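Local coordinates for conserved domain protein (Porphyromonas gingivalis, PDB 3PNN) that probably acts as a glycosyltransferase that forms glycosidic linkages, built on a Rossmann-like alpha/beta/alpha core, at residues E133-K138 and M215-F220; T180-R185 and F251-L256; P76-F81 and R111-E116. One frame throughout, in Å; residues are numbered along the deposited sequence.

In the fold
Contact 1 is the buried member of the three, contact 2 is partly buried and contact 3 lies at the surface. Contacts 1 and 2 touch through the side chains of W218, F220 and V253, their centres about 17 Å apart: strand 217-220 carries helix 129-140 on one face and helix 249-259 on the other. Contact 3 sits at strand 77-81, with its centre about 25 Å from that of contact 2. The chemistry changes accordingly. Contact 1 is apolar, contact 2 adds an asparagine side chain accepting a hydrogen bond from a strand backbone N-H beside valine packing, and contact 3 sets a single methyl against a carboxylate and a valine.

Contact 1 (E133-K138 and M215-F220)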
loop_
_atom_site.group_PDB
_atom_site.type_symbol
_atom_site.label_atom_id
_atom_site.label_comp_id
_atom_site.label_asym_id
_atom_site.label_seq_id
_atom_site.Cartn_x
_atom_site.Cartn_y
_atom_site.Cartn_z
ATOM N N GLU A 133 10.776 -5.588 -8.313
ATOM C CA GLU A 133 12.128 -5.415 -8.860
ATOM C C GLU A 133 12.537 -3.957 -9.031
ATOM O O GLU A 133 13.636 -3.569 -8.628
ATOM C CB GLU A 133 12.291 -6.160 -10.199
ATOM C CG GLU A 133 12.181 -7.686 -10.032
ATOM C CD GLU A 133 12.200 -8.425 -11.367
ATOM O OE1 GLU A 133 11.668 -7.899 -12.373
ATOM O OE2 GLU A 133 12.745 -9.542 -11.401
ATOM N N VAL A 134 11.677 -3.140 -9.631
ATOM C CA VAL A 134 12.063 -1.738 -9.825
ATOM C C VAL A 134 12.137 -1.019 -8.478
ATOM O O VAL A 134 12.987 -0.144 -8.265
ATOM C CB VAL A 134 11.112 -0.973 -10.788
ATOM C CG1 VAL A 134 11.172 -1.602 -12.198
ATOM C CG2 VAL A 134 9.681 -0.935 -10.242
ATOM N N LEU A 135 11.261 -1.406 -7.558
ATOM C CA LEU A 135 11.227 -0.750 -6.244
ATOM C C LEU A 135 12.467 -1.069 -5.416
ATOM O O LEU A 135 13.099 -0.173 -4.823
ATOM C CB LEU A 135 9.959 -1.156 -5.490
ATOM C CG LEU A 135 9.640 -0.481 -4.151
ATOM C CD1 LEU A 135 9.694 1.027 -4.288
ATOM C CD2 LEU A 135 8.252 -0.957 -3.733
ATOM N N ALA A 136 12.822 -2.348 -5.366
ATOM C CA ALA A 136 14.014 -2.743 -4.635
ATOM C C ALA A 136 15.251 -2.044 -5.209
ATOM O O ALA A 136 16.106 -1.552 -4.467
ATOM C CB ALA A 136 14.185 -4.270 -4.670
ATOM N N ARG A 137 15.361 -2.010 -6.534
ATOM C CA ARG A 137 16.518 -1.374 -7.148
ATOM C C ARG A 137 16.618 0.102 -6.742
ATOM O O ARG A 137 17.696 0.595 -6.412
ATOM C CB ARG A 137 16.477 -1.493 -8.674
ATOM C CG ARG A 137 17.701 -0.879 -9.333
ATOM C CD ARG A 137 17.749 -1.149 -10.828
ATOM N NE ARG A 137 16.652 -0.515 -11.553
ATOM C CZ ARG A 137 16.516 -0.583 -12.880
ATOM N NH1 ARG A 137 17.410 -1.244 -13.603
ATOM N NH2 ARG A 137 15.509 0.020 -13.487
ATOM N N LYS A 138 15.501 0.816 -6.793
ATOM C CA LYS A 138 15.502 2.233 -6.433
ATOM C C LYS A 138 15.836 2.440 -4.946
ATOM O O LYS A 138 16.623 3.329 -4.600
ATOM C CB LYS A 138 14.154 2.876 -6.790
ATOM C CG LYS A 138 13.993 4.347 -6.353
ATOM C CD LYS A 138 14.846 5.312 -7.172
ATOM C CE LYS A 138 14.611 6.752 -6.656
ATOM N NZ LYS A 138 15.280 7.771 -7.518
HETATM N N MSE A 215 -1.101 2.702 -6.595
HETATM C CA MSE A 215 -1.809 1.546 -6.023
HETATM C C MSE A 215 -1.268 1.284 -4.617
HETATM O O MSE A 215 -1.333 0.157 -4.097
HETATM C CB MSE A 215 -1.668 0.290 -6.907
HETATM C CG MSE A 215 -2.219 0.483 -8.330
HETATM SE SE MSE A 215 -4.112 0.996 -8.342
HETATM C CE MSE A 215 -4.872 -0.640 -7.652
ATOM N N ASN A 216 -0.754 2.346 -4.007
ATOM C CA ASN A 216 -0.198 2.303 -2.650
ATOM C C ASN A 216 1.055 1.429 -2.534
ATOM O O ASN A 216 1.256 0.760 -1.520
ATOM C CB ASN A 216 -1.251 1.861 -1.628
ATOM C CG ASN A 216 -1.391 2.840 -0.466
ATOM O OD1 ASN A 216 -1.098 4.034 -0.597
ATOM N ND2 ASN A 216 -1.869 2.337 0.679
HETATM N N MSE A 217 1.886 1.429 -3.575
HETATM C CA MSE A 217 3.216 0.822 -3.497
HETATM C C MSE A 217 4.249 1.946 -3.497
HETATM O O MSE A 217 4.509 2.549 -4.539
HETATM C CB MSE A 217 3.453 -0.128 -4.685
HETATM C CG MSE A 217 4.854 -0.765 -4.728
HETATM SE SE MSE A 217 4.931 -2.204 -6.098
HETATM C CE MSE A 217 5.563 -3.657 -4.972
ATOM N N TRP A 218 4.834 2.231 -2.331
ATOM C CA TRP A 218 5.729 3.387 -2.169
ATOM C C TRP A 218 7.105 2.929 -1.731
ATOM O O TRP A 218 7.249 1.837 -1.172
ATOM C CB TRP A 218 5.200 4.272 -1.046
ATOM C CG TRP A 218 3.833 4.788 -1.258
ATOM C CD1 TRP A 218 2.661 4.252 -0.804
ATOM C CD2 TRP A 218 3.492 5.977 -1.965
ATOM N NE1 TRP A 218 1.604 5.045 -1.197
ATOM C CE2 TRP A 218 2.092 6.106 -1.916
ATOM C CE3 TRP A 218 4.241 6.946 -2.647
ATOM C CZ2 TRP A 218 1.416 7.168 -2.526
ATOM C CZ3 TRP A 218 3.568 8.016 -3.244
ATOM C CH2 TRP A 218 2.171 8.108 -3.183
ATOM N N GLY A 219 8.105 3.781 -1.936
ATOM C CA GLY A 219 9.437 3.574 -1.379
ATOM C C GLY A 219 9.861 4.814 -0.601
ATOM O O GLY A 219 9.852 5.918 -1.150
ATOM N N PHE A 220 10.227 4.637 0.667
ATOM C CA PHE A 220 10.571 5.765 1.544
ATOM C C PHE A 220 11.908 5.540 2.243
ATOM O O PHE A 220 12.459 4.431 2.222
ATOM C CB PHE A 220 9.500 5.967 2.630
ATOM C CG PHE A 220 8.120 6.347 2.106
ATOM C CD1 PHE A 220 7.920 7.520 1.387
ATOM C CD2 PHE A 220 7.020 5.540 2.382
ATOM C CE1 PHE A 220 6.652 7.870 0.930
ATOM C CE2 PHE A 220 5.750 5.882 1.932
ATOM C CZ PHE A 220 5.565 7.059 1.211
#
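L135 of helix 133-138 faces M217 and G219 of strand 217-220 across elements that run almost parallel, their axes 9.1 Å apart at the closest approach and 10° apart in direction. L135 carries the helix side of the contact, and its two methyls divide the work. With CG anti to the backbone N (chi1 -174°), the isobutyl group is directed at the strand. L135 CD2 meets the side chain of M217, a selenomethionine, at its CG atom, 3.5 Å away. The M217 chain is bent at its last torsion, its terminal CE lies 4.0 Å from L135 CD2, and the two side chains cross obliquely. L135 CD2 also lies 3.9 Å from the carbonyl oxygen O of W218. L135 CD1 settles on bare backbone, 3.9 Å from G219 CA, where the lack of a side chain lets the methyl lie directly against the strand.

The side chain of W218 leaves the strand on the face away from the helix. Its NE1 donates a hydrogen bond of 2.9 Å to N216 OD1, with the oxygen in the indole plane and the donor 47° above the plane of the amide. N216 ND2 in turn binds N122 OD1, a second tie that should help fix the amide's rotation and, through it, the indole. L135 also touches C150 and A119 on the adjoining strands, while helix 249-259 covers the far side. Such a strand, covered by helices on both faces, is characteristic of the three-layered, Rossmann-like alpha/beta/alpha fold.

Contact 2 (T180-R185 and F251-L256)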
loop_
_atom_site.group_PDB
_atom_site.type_symbol
_atom_site.label_atom_id
_atom_site.label_comp_id
_atom_site.label_asym_id
_atom_site.label_seq_id
_atom_site.Cartn_x
_atom_site.Cartn_y
_atom_site.Cartn_z
ATOM N N THR A 180 4.128 15.347 -9.187
ATOM C CA THR A 180 3.898 16.739 -8.809
ATOM C C THR A 180 2.608 16.865 -8.015
ATOM O O THR A 180 2.359 17.890 -7.387
ATOM C CB THR A 180 3.844 17.681 -10.029
ATOM O OG1 THR A 180 2.743 17.307 -10.861
ATOM C CG2 THR A 180 5.133 17.602 -10.828
ATOM N N GLY A 181 1.790 15.817 -8.043
ATOM C CA GLY A 181 0.545 15.823 -7.292
ATOM C C GLY A 181 -0.115 14.460 -7.290
ATOM O O GLY A 181 -0.037 13.723 -8.268
ATOM N N VAL A 182 -0.768 14.115 -6.186
ATOM C CA VAL A 182 -1.565 12.906 -6.138
ATOM C C VAL A 182 -2.812 13.150 -5.288
ATOM O O VAL A 182 -2.737 13.704 -4.182
ATOM C CB VAL A 182 -0.735 11.696 -5.632
ATOM C CG1 VAL A 182 -0.095 12.002 -4.276
ATOM C CG2 VAL A 182 -1.589 10.447 -5.568
ATOM N N VAL A 183 -3.962 12.779 -5.828
ATOM C CA VAL A 183 -5.222 12.992 -5.125
ATOM C C VAL A 183 -6.157 11.801 -5.326
ATOM O O VAL A 183 -6.420 11.381 -6.459
ATOM C CB VAL A 183 -5.934 14.271 -5.603
ATOM C CG1 VAL A 183 -5.047 15.502 -5.390
ATOM C CG2 VAL A 183 -6.323 14.136 -7.063
ATOM N N GLU A 184 -6.657 11.263 -4.216
ATOM C CA GLU A 184 -7.563 10.120 -4.260
ATOM C C GLU A 184 -8.874 10.498 -4.936
ATOM O O GLU A 184 -9.550 11.438 -4.511
ATOM C CB GLU A 184 -7.836 9.604 -2.842
ATOM C CG GLU A 184 -8.507 8.236 -2.797
ATOM C CD GLU A 184 -7.569 7.107 -3.203
ATOM O OE1 GLU A 184 -6.350 7.215 -2.951
ATOM O OE2 GLU A 184 -8.055 6.104 -3.767
ATOM N N ARG A 185 -9.225 9.776 -5.994
ATOM C CA ARG A 185 -10.490 9.993 -6.691
ATOM C C ARG A 185 -11.329 8.719 -6.652
ATOM O O ARG A 185 -10.826 7.635 -6.959
ATOM C CB ARG A 185 -10.246 10.377 -8.151
ATOM C CG ARG A 185 -9.367 11.610 -8.341
ATOM C CD ARG A 185 -10.012 12.865 -7.762
ATOM N NE ARG A 185 -9.250 14.057 -8.111
ATOM C CZ ARG A 185 -9.591 15.298 -7.770
ATOM N NH1 ARG A 185 -10.692 15.518 -7.060
ATOM N NH2 ARG A 185 -8.827 16.323 -8.140
ATOM N N PHE A 251 -2.167 12.001 0.989
ATOM C CA PHE A 251 -2.293 13.354 1.511
ATOM C C PHE A 251 -0.956 13.914 1.990
ATOM O O PHE A 251 -0.582 15.047 1.659
ATOM C CB PHE A 251 -3.317 13.433 2.649
ATOM C CG PHE A 251 -3.280 14.745 3.392
ATOM C CD1 PHE A 251 -4.045 15.817 2.972
ATOM C CD2 PHE A 251 -2.461 14.908 4.502
ATOM C CE1 PHE A 251 -4.002 17.027 3.645
ATOM C CE2 PHE A 251 -2.408 16.109 5.176
ATOM C CZ PHE A 251 -3.180 17.172 4.750
ATOM N N VAL A 252 -0.257 13.126 2.797
ATOM C CA VAL A 252 1.056 13.499 3.309
ATOM C C VAL A 252 2.072 13.664 2.183
ATOM O O VAL A 252 2.800 14.647 2.138
ATOM C CB VAL A 252 1.584 12.418 4.290
ATOM C CG1 VAL A 252 3.048 12.670 4.617
ATOM C CG2 VAL A 252 0.720 12.408 5.544
ATOM N N VAL A 253 2.134 12.683 1.286
ATOM C CA VAL A 253 3.070 12.741 0.165
ATOM C C VAL A 253 2.793 13.987 -0.676
ATOM O O VAL A 253 3.708 14.711 -1.067
ATOM C CB VAL A 253 2.991 11.480 -0.713
ATOM C CG1 VAL A 253 3.714 11.696 -2.043
ATOM C CG2 VAL A 253 3.581 10.270 0.035
ATOM N N ASN A 254 1.520 14.244 -0.937
ATOM C CA ASN A 254 1.146 15.424 -1.712
ATOM C C ASN A 254 1.631 16.717 -1.044
ATOM O O ASN A 254 2.133 17.643 -1.706
ATOM C CB ASN A 254 -0.370 15.434 -1.928
ATOM C CG ASN A 254 -0.813 16.484 -2.931
ATOM O OD1 ASN A 254 -0.538 16.375 -4.129
ATOM N ND2 ASN A 254 -1.517 17.497 -2.450
ATOM N N ASP A 255 1.510 16.778 0.277
ATOM C CA ASP A 255 1.918 17.973 0.999
ATOM C C ASP A 255 3.422 18.182 0.910
ATOM O O ASP A 255 3.890 19.304 0.732
ATOM C CB ASP A 255 1.498 17.887 2.465
ATOM C CG ASP A 255 1.768 19.189 3.215
ATOM O OD1 ASP A 255 0.860 20.043 3.264
ATOM O OD2 ASP A 255 2.891 19.368 3.737
ATOM N N LEU A 256 4.183 17.096 1.044
ATOM C CA LEU A 256 5.640 17.180 1.023
ATOM C C LEU A 256 6.190 17.571 -0.344
ATOM O O LEU A 256 7.153 18.344 -0.452
ATOM C CB LEU A 256 6.244 15.844 1.459
ATOM C CG LEU A 256 6.002 15.452 2.916
ATOM C CD1 LEU A 256 6.649 14.084 3.176
ATOM C CD2 LEU A 256 6.581 16.512 3.848
#
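The side chains of N254 and V182 pass alongside each other, pointing opposite ways, and the OD1 end of the N254 amide meets the backbone of strand 180-185 at G181 and V182. A chi1 of -170° sets N254 CG opposite its backbone N, and the side chain thereby spans the gap from helix to strand. N254 OD1 accepts a hydrogen bond from V182 N at 3.1 Å. The bond is fairly straight at hydrogen, 162°, but the donor is tilted 32° from the amide plane. The same N254 OD1 lies 3.4 Å from G181 CA, close against a residue without a side chain. Further back along the asparagine, N254 CB is 3.7 Å from V182 O and 4.2 Å from V182 CG1. V182 CG1 also lies 4.4 Å from V253 CG1, a looser apolar contact beside the polar one.

The strand and helix axes run roughly antiparallel, 7.6 Å apart at closest approach. Just before V182 the strand carries a classic beta bulge, in which T180 and G181 both face Q172 of strand 166-173. V182 also packs on C171 of that strand. Behind the contact, V253 touches strand 217-220 and Y224 of helix 223-239, and helix 249-259 packs between strand 217-220, helix 223-239 and the bulged strand 179-191.

Contact 3 (P76-F81 and R111-E116); sequences PVELVF and RDAIRE
E78 reaches from strand 77-81 toward A113, in the loop that leads to strand 118-122. E78 CB starts 5.5 Å from A113 CB, and E78 CG closes that distance to 4.6 Å. The side chain is extended, with chi1 at 169° placing CG across from the backbone N, and it closes on the loop from CB through CG to CD, after which both carboxylate oxygens stay at about the same distance. E78 CD is 3.8 Å from A113 CB, OE1 is 3.7 Å from the same methyl, and OE2 is 3.8 Å from it. Nearly equal distances to all three atoms place the A113 methyl over the plane of the carboxylate. Two residues on, along the same side of the strand, V80 CG1 lies 4.1 Å from A113 CB, so the methyl is touched by one polar and one apolar neighbour.

The strand is bound through its backbone to strand 50-55, which pairs with both E78 and V80. On the loop side, I114 packs on T7 and F9 of strand 7-11, and R111 makes a salt bridge with E229. The loop thus has its own attachments to the fold beside this small contact.

What joins the two segments is van der Waals contact alone. A methyl offers the carboxylate neither a hydrogen bond nor a countercharge, and as E78 is exposed, its charge is probably at least partly met by solvent.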
loop_
_atom_site.group_PDB
_atom_site.type_symbol
_atom_site.label_atom_id
_atom_site.label_comp_id
_atom_site.label_asym_id
_atom_site.label_seq_id
_atom_site.Cartn_x
_atom_site.Cartn_y
_atom_site.Cartn_z
ATOM N N PRO A 76 13.356 -12.744 7.677
ATOM C CA PRO A 76 13.051 -12.162 8.992
ATOM C C PRO A 76 11.701 -11.459 8.976
ATOM O O PRO A 76 11.355 -10.803 7.984
ATOM C CB PRO A 76 14.177 -11.146 9.197
ATOM C CG PRO A 76 15.315 -11.661 8.352
ATOM C CD PRO A 76 14.629 -12.234 7.132
ATOM N N VAL A 77 10.936 -11.604 10.054
ATOM C CA VAL A 77 9.618 -10.969 10.133
ATOM C C VAL A 77 9.440 -10.284 11.474
ATOM O O VAL A 77 9.932 -10.759 12.477
ATOM C CB VAL A 77 8.468 -11.970 9.944
ATOM C CG1 VAL A 77 8.568 -12.658 8.585
ATOM C CG2 VAL A 77 8.456 -13.007 11.060
ATOM N N GLU A 78 8.731 -9.161 11.484
ATOM C CA GLU A 78 8.462 -8.447 12.728
ATOM C C GLU A 78 7.047 -7.878 12.679
ATOM O O GLU A 78 6.581 -7.451 11.610
ATOM C CB GLU A 78 9.485 -7.321 12.951
ATOM C CG GLU A 78 9.081 -6.378 14.090
ATOM C CD GLU A 78 10.234 -5.579 14.690
ATOM O OE1 GLU A 78 11.313 -5.475 14.063
ATOM O OE2 GLU A 78 10.049 -5.046 15.807
ATOM N N LEU A 79 6.373 -7.881 13.830
ATOM C CA LEU A 79 5.055 -7.257 13.967
ATOM C C LEU A 79 5.131 -5.916 14.698
ATOM O O LEU A 79 5.839 -5.781 15.696
ATOM C CB LEU A 79 4.101 -8.167 14.743
ATOM C CG LEU A 79 3.860 -9.552 14.160
ATOM C CD1 LEU A 79 2.890 -10.341 15.058
ATOM C CD2 LEU A 79 3.328 -9.439 12.743
ATOM N N VAL A 80 4.417 -4.922 14.173
ATOM C CA VAL A 80 4.140 -3.690 14.906
ATOM C C VAL A 80 2.632 -3.513 14.975
ATOM O O VAL A 80 1.895 -4.158 14.229
ATOM C CB VAL A 80 4.832 -2.435 14.303
ATOM C CG1 VAL A 80 6.346 -2.626 14.299
ATOM C CG2 VAL A 80 4.314 -2.108 12.878
ATOM N N PHE A 81 2.165 -2.670 15.892
ATOM C CA PHE A 81 0.737 -2.646 16.210
ATOM C C PHE A 81 0.106 -1.266 16.086
ATOM O O PHE A 81 0.574 -0.301 16.690
ATOM C CB PHE A 81 0.515 -3.191 17.631
ATOM C CG PHE A 81 0.970 -4.607 17.787
ATOM C CD1 PHE A 81 0.107 -5.656 17.520
ATOM C CD2 PHE A 81 2.281 -4.888 18.148
ATOM C CE1 PHE A 81 0.536 -6.978 17.629
ATOM C CE2 PHE A 81 2.720 -6.195 18.264
ATOM C CZ PHE A 81 1.841 -7.242 18.003
ATOM N N ARG A 111 7.961 3.097 12.860
ATOM C CA ARG A 111 9.045 4.075 12.976
ATOM C C ARG A 111 10.274 3.604 13.769
ATOM O O ARG A 111 11.398 3.968 13.440
ATOM C CB ARG A 111 8.514 5.390 13.561
ATOM C CG ARG A 111 9.153 5.751 14.874
ATOM C CD ARG A 111 9.269 7.248 15.024
ATOM N NE ARG A 111 8.021 7.821 15.496
ATOM C CZ ARG A 111 7.630 9.060 15.224
ATOM N NH1 ARG A 111 6.475 9.509 15.695
ATOM N NH2 ARG A 111 8.391 9.843 14.470
ATOM N N ASP A 112 10.075 2.815 14.818
ATOM C CA ASP A 112 11.222 2.329 15.598
ATOM C C ASP A 112 11.849 1.060 15.010
ATOM O O ASP A 112 13.048 0.812 15.180
ATOM C CB ASP A 112 10.826 2.112 17.063
ATOM C CG ASP A 112 10.479 3.418 17.773
ATOM O OD1 ASP A 112 11.145 4.443 17.513
ATOM O OD2 ASP A 112 9.537 3.420 18.589
ATOM N N ALA A 113 11.048 0.273 14.296
ATOM C CA ALA A 113 11.504 -0.999 13.751
ATOM C C ALA A 113 12.243 -0.837 12.422
ATOM O O ALA A 113 13.059 -1.669 12.075
ATOM C CB ALA A 113 10.336 -1.954 13.567
ATOM N N ILE A 114 11.948 0.222 11.678
ATOM C CA ILE A 114 12.486 0.338 10.326
ATOM C C ILE A 114 13.516 1.462 10.284
ATOM O O ILE A 114 13.183 2.624 10.488
ATOM C CB ILE A 114 11.355 0.587 9.321
ATOM C CG1 ILE A 114 10.396 -0.613 9.352
ATOM C CG2 ILE A 114 11.929 0.838 7.921
ATOM C CD1 ILE A 114 9.101 -0.437 8.570
ATOM N N ARG A 115 14.772 1.112 10.035
ATOM C CA ARG A 115 15.845 2.110 10.047
ATOM C C ARG A 115 16.665 2.049 8.763
ATOM O O ARG A 115 17.865 2.308 8.768
ATOM C CB ARG A 115 16.761 1.928 11.268
ATOM C CG ARG A 115 16.050 1.895 12.635
ATOM C CD ARG A 115 14.943 2.962 12.773
ATOM N NE ARG A 115 15.415 4.348 12.701
ATOM C CZ ARG A 115 14.641 5.388 12.378
ATOM N NH1 ARG A 115 13.356 5.203 12.082
ATOM N NH2 ARG A 115 15.150 6.616 12.336
ATOM N N GLU A 116 16.004 1.714 7.659
ATOM C CA GLU A 116 16.660 1.626 6.370
ATOM C C GLU A 116 15.597 1.963 5.330
ATOM O O GLU A 116 14.420 2.082 5.685
ATOM C CB GLU A 116 17.205 0.215 6.152
ATOM C CG GLU A 116 16.161 -0.908 6.303
ATOM C CD GLU A 116 15.861 -1.266 7.757
ATOM O OE1 GLU A 116 16.790 -1.213 8.591
ATOM O OE2 GLU A 116 14.698 -1.602 8.076
#